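Side-chain contacts in IMC sub-compartment protein ISP3 (PDB 4CHJ), which adopts a pleckstrin homology fold and, as a sub-compartment protein of the inner membrane complex, probably takes part in replication of the parasite Toxoplasma gondii: residues A88-G93 / C136-L141; R80-D85 / R122-S127; M48-P53 / M71-N76. All coordinates share one frame; numbering follows the deposited sequence.

All three interactions belong to one pleckstrin homology fold, and each reaches the same seven-stranded antiparallel sheet. Interaction 3 comes first along the chain and closes before interaction 1 opens. The segments of interactions 1 and 2 alternate in sequence. Centres of interactions 2 and 3 lie about 9 Å apart, those of 1 and 2 about 11 Å, and those of 1 and 3 about 16 Å. Interactions 2 and 3 join strands that are not neighbours in the sheet, so side chains meet across the inner side of the bent sheet. Interaction 1 packs helix 131-149 against edge strand 87-91. Phe126 and Phe137 touch between interactions 2 and 1, which connects the two contacts.

Interaction 1: A88-G93 / C136-L141; sequences AAVLYG and CFVSFL
Val138 lays its CG2 methyl over one face of the Tyr92 ring. Val138 CG2 stands 3.9 Å from the centroid of the Tyr92 ring, 22° off the normal, a CH-pi contact. It is offset toward the rim, and the closest ring atom is Tyr92 CG, 3.6 Å from Val138 CG2. The other methyl of this valine serves a different partner: Val138 CG1 lies 4.1 Å from Val90 CG2. In Val138, CG1 is trans to the backbone N (chi1 172°) and CG2 lies beside it, so the two methyls diverge to Val90 and Tyr92. Val90 CG2 also meets Leu141 CD1 at 4.0 Å. One methyl of the strand thus touches Val138 and Leu141, almost one helical turn apart. No hydrogen bond crosses the contact.

Further out, Tyr92 OH is hydrogen-bonded to the carbonyl O of Pro110, which restrains the hydroxyl end of the ring. Within the helix, Leu141 CG lies over one face of the Phe137 ring. Ala88 and Ala89 both pair with Arg116 in a classic beta bulge. Strand 87-91 is the outermost strand beside 113-117, and helix 131-149 packs on both, with Val138 touching Val113 and Leu141 touching Phe115.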
# COMPACT_ATOMS: atom_id res chain seq x y z
N ALA A 88 2.03 -2.86 10.02
CA ALA A 88 2.45 -4.13 10.59
C ALA A 88 2.59 -5.25 9.58
O ALA A 88 3.40 -6.16 9.76
CB ALA A 88 1.48 -4.54 11.69
N ALA A 89 1.81 -5.20 8.51
CA ALA A 89 1.84 -6.25 7.51
C ALA A 89 1.47 -5.75 6.12
O ALA A 89 0.77 -4.76 5.97
CB ALA A 89 0.92 -7.39 7.92
N VAL A 90 1.95 -6.47 5.12
CA VAL A 90 1.60 -6.22 3.74
C VAL A 90 1.01 -7.50 3.19
O VAL A 90 1.56 -8.57 3.38
CB VAL A 90 2.83 -5.80 2.92
CG1 VAL A 90 3.90 -6.86 3.00
CG2 VAL A 90 2.45 -5.51 1.48
N LEU A 91 -0.14 -7.41 2.54
CA LEU A 91 -0.74 -8.61 1.98
C LEU A 91 -0.73 -8.56 0.47
O LEU A 91 -1.42 -7.77 -0.14
CB LEU A 91 -2.16 -8.77 2.51
CG LEU A 91 -2.25 -8.57 4.02
CD1 LEU A 91 -3.61 -8.05 4.42
CD2 LEU A 91 -1.91 -9.85 4.75
N TYR A 92 0.08 -9.43 -0.12
CA TYR A 92 0.25 -9.45 -1.56
C TYR A 92 0.69 -10.81 -2.10
O TYR A 92 1.82 -10.96 -2.52
CB TYR A 92 1.23 -8.38 -1.99
CG TYR A 92 1.13 -8.00 -3.43
CD1 TYR A 92 0.12 -7.16 -3.87
CD2 TYR A 92 2.03 -8.48 -4.36
CE1 TYR A 92 0.01 -6.81 -5.20
CE2 TYR A 92 1.93 -8.14 -5.69
CZ TYR A 92 0.92 -7.30 -6.10
OH TYR A 92 0.82 -6.96 -7.41
N GLY A 93 -0.19 -11.79 -2.08
CA GLY A 93 0.11 -13.08 -2.65
C GLY A 93 0.91 -14.03 -1.78
O GLY A 93 1.26 -13.70 -0.65
N CYS A 136 5.71 -1.54 -6.29
CA CYS A 136 6.51 -0.54 -5.58
C CYS A 136 5.97 -0.22 -4.20
O CYS A 136 6.74 0.00 -3.26
CB CYS A 136 6.58 0.76 -6.39
SG CYS A 136 7.56 0.60 -7.90
N PHE A 137 4.66 -0.11 -4.09
CA PHE A 137 4.07 0.21 -2.80
C PHE A 137 4.34 -0.95 -1.87
O PHE A 137 4.76 -0.78 -0.72
CB PHE A 137 2.60 0.49 -2.98
CG PHE A 137 1.90 0.86 -1.72
CD1 PHE A 137 2.20 2.02 -1.07
CD2 PHE A 137 0.91 0.04 -1.20
CE1 PHE A 137 1.56 2.35 0.10
CE2 PHE A 137 0.24 0.38 -0.04
CZ PHE A 137 0.57 1.54 0.60
N VAL A 138 4.26 -2.16 -2.42
CA VAL A 138 4.61 -3.36 -1.66
C VAL A 138 6.06 -3.28 -1.10
O VAL A 138 6.31 -3.57 0.09
CB VAL A 138 4.38 -4.66 -2.49
CG1 VAL A 138 4.93 -5.88 -1.76
CG2 VAL A 138 2.90 -4.88 -2.76
N SER A 139 7.00 -2.85 -1.93
CA SER A 139 8.41 -2.77 -1.52
C SER A 139 8.61 -1.65 -0.53
O SER A 139 9.36 -1.80 0.43
CB SER A 139 9.30 -2.56 -2.72
OG SER A 139 9.42 -3.78 -3.43
N PHE A 140 7.91 -0.54 -0.73
CA PHE A 140 8.00 0.56 0.20
C PHE A 140 7.48 0.13 1.57
O PHE A 140 8.08 0.42 2.59
CB PHE A 140 7.20 1.75 -0.33
CG PHE A 140 6.89 2.79 0.71
CD1 PHE A 140 7.90 3.49 1.32
CD2 PHE A 140 5.58 3.05 1.07
CE1 PHE A 140 7.63 4.45 2.27
CE2 PHE A 140 5.29 4.00 2.03
CZ PHE A 140 6.32 4.70 2.63
N LEU A 141 6.36 -0.58 1.57
CA LEU A 141 5.76 -1.08 2.80
C LEU A 141 6.69 -2.05 3.49
O LEU A 141 6.80 -2.06 4.71
CB LEU A 141 4.41 -1.74 2.52
CG LEU A 141 3.25 -0.80 2.20
CD1 LEU A 141 1.94 -1.56 2.17
CD2 LEU A 141 3.19 0.34 3.21

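Interaction 2: R80-D85 / R122-S127; sequences RPIQLD and RAIAFS
The Arg80 guanidinium meets Ile124 at its edge, near its own plane. Arg80 NH2 and Ile124 CG2 are 4.1 Å apart. The Phe126 ring is approached obliquely by Ile82, whose CD1 methyl lies 4.1 Å from Phe126 CZ. Phe126 has aromatic neighbours as well: Phe115 meets it edge-to-face, and Phe137 meets it with the ring planes inclined.

Arg80 and Ile124 reach toward each other from opposite directions. The arginine chain starts with CG trans to the backbone N (chi1 -178°) and bends at chi3, which brings the guanidinium beside the isoleucine methyl. This is a van der Waals contact of the guanidinium edge with the methyl, at the exposed margin of an otherwise buried patch. Deeper in, Ile82 and Phe126 also come from opposite directions. Ile82 CD1 is 4.5 Å from Ile124 CD1, so the end of the Ile82 chain meets both an isoleucine and a phenylalanine. The chi2 of Ile82, -179°, extends its chain and carries CD1 across to them. No hydrogen bond joins the segments.

The strand axes stay 12.3 Å apart at closest approach, and their N-to-C directions differ by 111°. Side chains alone bridge that distance, as expected across the interior of a strongly bent sheet. Strand 78-83 is outermost beside 70-75, whereas 123-127 runs between 46-51 and 113-117. Leu117 of strand 113-117 touches both isoleucines. Leu73 of strand 70-75 lies against Ile82, and Leu84 packs on Phe140 of helix 131-149.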
# COMPACT_ATOMS: atom_id res chain seq x y z
N ARG A 80 -6.90 11.23 5.99
CA ARG A 80 -6.55 10.14 6.88
C ARG A 80 -5.02 9.94 6.86
O ARG A 80 -4.45 9.58 5.84
CB ARG A 80 -7.31 8.85 6.53
CG ARG A 80 -7.01 7.66 7.47
CD ARG A 80 -8.19 6.67 7.63
NE ARG A 80 -8.07 5.49 6.74
CZ ARG A 80 -9.10 4.85 6.16
NH1 ARG A 80 -10.36 5.23 6.38
NH2 ARG A 80 -8.87 3.83 5.35
N PRO A 81 -4.34 10.28 7.97
CA PRO A 81 -2.91 10.10 8.07
C PRO A 81 -2.57 8.75 8.66
O PRO A 81 -3.16 8.34 9.66
CB PRO A 81 -2.47 11.21 9.04
CG PRO A 81 -3.72 11.96 9.42
CD PRO A 81 -4.86 11.05 9.11
N ILE A 82 -1.58 8.11 8.08
CA ILE A 82 -1.17 6.81 8.50
C ILE A 82 0.28 6.95 8.90
O ILE A 82 1.07 7.50 8.17
CB ILE A 82 -1.30 5.78 7.37
CG1 ILE A 82 -2.68 5.90 6.69
CG2 ILE A 82 -1.09 4.37 7.90
CD1 ILE A 82 -2.92 4.90 5.58
N GLN A 83 0.61 6.41 10.06
CA GLN A 83 1.98 6.39 10.53
C GLN A 83 2.70 5.19 9.95
O GLN A 83 2.22 4.07 10.02
CB GLN A 83 2.02 6.33 12.05
CG GLN A 83 1.09 7.32 12.72
CD GLN A 83 1.82 8.56 13.18
OE1 GLN A 83 2.74 8.49 13.99
NE2 GLN A 83 1.41 9.71 12.66
N LEU A 84 3.87 5.45 9.38
CA LEU A 84 4.71 4.42 8.78
C LEU A 84 5.12 3.42 9.84
O LEU A 84 5.25 2.23 9.58
CB LEU A 84 5.92 5.04 8.09
CG LEU A 84 5.57 6.05 7.00
CD1 LEU A 84 6.79 6.39 6.16
CD2 LEU A 84 4.44 5.54 6.12
N ASP A 85 5.31 3.94 11.05
CA ASP A 85 5.66 3.13 12.20
C ASP A 85 4.53 2.15 12.46
O ASP A 85 4.76 1.02 12.87
CB ASP A 85 5.90 4.02 13.43
CG ASP A 85 5.09 5.31 13.40
OD1 ASP A 85 5.40 6.18 12.56
OD2 ASP A 85 4.16 5.45 14.21
N ARG A 122 -6.64 -3.17 11.92
CA ARG A 122 -7.41 -3.17 10.67
C ARG A 122 -6.61 -3.36 9.38
O ARG A 122 -5.42 -3.06 9.32
CB ARG A 122 -8.29 -1.93 10.58
CG ARG A 122 -9.34 -1.86 11.67
CD ARG A 122 -10.58 -1.11 11.22
NE ARG A 122 -11.58 -2.00 10.67
CZ ARG A 122 -12.89 -1.85 10.84
NH1 ARG A 122 -13.34 -0.84 11.56
NH2 ARG A 122 -13.74 -2.70 10.29
N ALA A 123 -7.29 -3.83 8.35
CA ALA A 123 -6.70 -4.07 7.05
C ALA A 123 -7.24 -3.08 6.03
O ALA A 123 -8.42 -2.79 6.00
CB ALA A 123 -6.98 -5.49 6.59
N ILE A 124 -6.35 -2.54 5.22
CA ILE A 124 -6.71 -1.51 4.26
C ILE A 124 -6.24 -1.97 2.93
O ILE A 124 -5.21 -2.64 2.83
CB ILE A 124 -6.02 -0.19 4.59
CG1 ILE A 124 -6.20 0.13 6.10
CG2 ILE A 124 -6.56 0.93 3.70
CD1 ILE A 124 -5.46 1.36 6.58
N ALA A 125 -6.99 -1.65 1.89
CA ALA A 125 -6.58 -2.01 0.56
C ALA A 125 -6.48 -0.76 -0.28
O ALA A 125 -7.45 0.04 -0.33
CB ALA A 125 -7.57 -2.99 -0.06
N PHE A 126 -5.29 -0.58 -0.89
CA PHE A 126 -5.06 0.42 -1.94
C PHE A 126 -4.99 -0.29 -3.30
O PHE A 126 -4.40 -1.35 -3.41
CB PHE A 126 -3.72 1.14 -1.70
CG PHE A 126 -3.73 2.06 -0.50
CD1 PHE A 126 -4.89 2.32 0.21
CD2 PHE A 126 -2.56 2.69 -0.11
CE1 PHE A 126 -4.89 3.18 1.29
CE2 PHE A 126 -2.55 3.56 0.96
CZ PHE A 126 -3.73 3.81 1.66
N SER A 127 -5.59 0.32 -4.30
CA SER A 127 -5.49 -0.12 -5.67
C SER A 127 -4.73 0.93 -6.49
O SER A 127 -5.03 2.13 -6.43
CB SER A 127 -6.88 -0.32 -6.26
OG SER A 127 -6.78 -0.81 -7.59

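Interaction 3: M48-P53 / M71-N76; sequences MEVLFP and MNLTFN
Leu73 has the most surface buried here, and one of its methyls, CD1, makes the nearest approaches to both partners. Leu73 CD1 lies 3.7 Å from Met48 SD. The methyl of the thioether is close too, with Met48 CE 4.0 Å from Leu73 CD1. Leu73 CD1 also lies 4.1 Å from Val50 CG2. The leucine thus meets two residues from the same side of strand 46-51. Both pairings are apolar, and no hydrogen bond crosses between the segments.

Met48 crosses Leu73 at about a right angle. Its side chain is folded, bent at chi2 (69°) and again at chi3 (67°). This curls the side chain back, so sulfur and terminal methyl are both offered to the leucine. The CB of Met48 does not point at strand 70-75, but the bends bring the end of the chain nearer to it.

The setting is the inner side of a pleckstrin homology fold, whose sheet is strongly bent. Strands 46-51 and 70-75 are separated in the sheet by strand 57-65, which pairs with both. Side chains on the same face of the sheet reach across this middle strand and meet. The backbones remain well apart: the nearest CA atoms, those of Val50 and Leu73, are 9.1 Å from each other.

Val50 meets the leucine obliquely. It points its CB toward strand 70-75 and gives CG2 to the contact; this methyl lies beside the backbone N, anti to the carbonyl carbon. Phe126 of strand 123-127 touches Met48, Val50 and Leu73 alike. Leu62 of the middle strand and Phe128 also pack on Met48.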
# COMPACT_ATOMS: atom_id res chain seq x y z
N MET A 48 -4.39 7.36 -6.17
CA MET A 48 -4.71 5.93 -6.10
C MET A 48 -6.16 5.75 -5.60
O MET A 48 -6.91 6.73 -5.50
CB MET A 48 -3.73 5.21 -5.18
CG MET A 48 -3.26 6.08 -4.02
SD MET A 48 -4.58 6.41 -2.83
CE MET A 48 -4.83 4.75 -2.20
N GLU A 49 -6.56 4.51 -5.34
CA GLU A 49 -7.91 4.22 -4.81
C GLU A 49 -7.84 3.43 -3.53
O GLU A 49 -7.09 2.46 -3.42
CB GLU A 49 -8.70 3.39 -5.81
CG GLU A 49 -9.18 4.14 -7.02
CD GLU A 49 -9.76 3.21 -8.06
OE1 GLU A 49 -9.63 1.97 -7.89
OE2 GLU A 49 -10.36 3.71 -9.03
N VAL A 50 -8.72 3.77 -2.60
CA VAL A 50 -8.89 2.98 -1.39
C VAL A 50 -10.12 2.09 -1.54
O VAL A 50 -11.22 2.57 -1.77
CB VAL A 50 -9.09 3.88 -0.17
CG1 VAL A 50 -9.42 3.05 1.06
CG2 VAL A 50 -7.85 4.73 0.07
N LEU A 51 -9.90 0.78 -1.42
CA LEU A 51 -10.98 -0.20 -1.45
C LEU A 51 -11.74 -0.26 -0.14
O LEU A 51 -11.18 -0.04 0.93
CB LEU A 51 -10.44 -1.58 -1.79
CG LEU A 51 -9.68 -1.70 -3.11
CD1 LEU A 51 -9.69 -3.14 -3.59
CD2 LEU A 51 -10.28 -0.78 -4.16
N PHE A 52 -13.02 -0.60 -0.22
CA PHE A 52 -13.85 -0.74 0.98
C PHE A 52 -14.56 -2.08 0.98
O PHE A 52 -14.85 -2.64 -0.07
CB PHE A 52 -14.84 0.41 1.10
CG PHE A 52 -14.19 1.74 1.31
CD1 PHE A 52 -13.70 2.08 2.55
CD2 PHE A 52 -14.05 2.63 0.27
CE1 PHE A 52 -13.09 3.30 2.75
CE2 PHE A 52 -13.45 3.85 0.46
CZ PHE A 52 -12.96 4.19 1.70
N PRO A 53 -14.93 -2.55 2.16
CA PRO A 53 -15.53 -3.87 2.33
C PRO A 53 -16.83 -4.04 1.55
O PRO A 53 -17.07 -5.13 1.03
CB PRO A 53 -15.79 -3.94 3.83
CG PRO A 53 -14.78 -3.03 4.43
CD PRO A 53 -14.63 -1.90 3.45
N MET A 71 2.12 8.85 5.98
CA MET A 71 1.59 8.96 4.64
C MET A 71 0.16 9.41 4.75
O MET A 71 -0.59 8.90 5.56
CB MET A 71 1.75 7.67 3.84
CG MET A 71 0.78 6.56 4.15
SD MET A 71 1.23 5.11 3.19
CE MET A 71 0.28 3.84 4.00
N ASN A 72 -0.20 10.39 3.95
CA ASN A 72 -1.48 11.04 4.09
C ASN A 72 -2.41 10.73 2.96
O ASN A 72 -2.05 10.89 1.80
CB ASN A 72 -1.30 12.54 4.18
CG ASN A 72 -1.27 13.03 5.60
OD1 ASN A 72 -0.37 12.68 6.36
ND2 ASN A 72 -2.25 13.84 5.97
N LEU A 73 -3.62 10.32 3.30
CA LEU A 73 -4.63 10.10 2.30
C LEU A 73 -5.45 11.36 2.27
O LEU A 73 -5.95 11.81 3.29
CB LEU A 73 -5.52 8.93 2.69
CG LEU A 73 -5.10 7.58 2.15
CD1 LEU A 73 -5.03 7.62 0.64
CD2 LEU A 73 -3.75 7.21 2.74
N THR A 74 -5.59 11.94 1.09
CA THR A 74 -6.45 13.09 0.93
C THR A 74 -7.62 12.73 0.07
O THR A 74 -7.45 12.25 -1.06
CB THR A 74 -5.71 14.28 0.32
OG1 THR A 74 -4.66 14.68 1.21
CG2 THR A 74 -6.67 15.45 0.11
N PHE A 75 -8.80 12.86 0.66
CA PHE A 75 -10.07 12.73 -0.04
C PHE A 75 -10.99 13.87 0.37
O PHE A 75 -11.28 14.05 1.55
CB PHE A 75 -10.69 11.37 0.31
CG PHE A 75 -12.16 11.29 0.06
CD1 PHE A 75 -12.70 11.73 -1.13
CD2 PHE A 75 -13.00 10.78 1.03
CE1 PHE A 75 -14.05 11.66 -1.35
CE2 PHE A 75 -14.36 10.70 0.81
CZ PHE A 75 -14.89 11.14 -0.38
N ASN A 76 -11.45 14.66 -0.59
CA ASN A 76 -12.38 15.74 -0.30
C ASN A 76 -11.88 16.66 0.80
O ASN A 76 -12.63 17.08 1.66
CB ASN A 76 -13.76 15.21 0.08
CG ASN A 76 -14.80 16.32 0.18
OD1 ASN A 76 -14.49 17.49 -0.04
ND2 ASN A 76 -16.03 15.95 0.52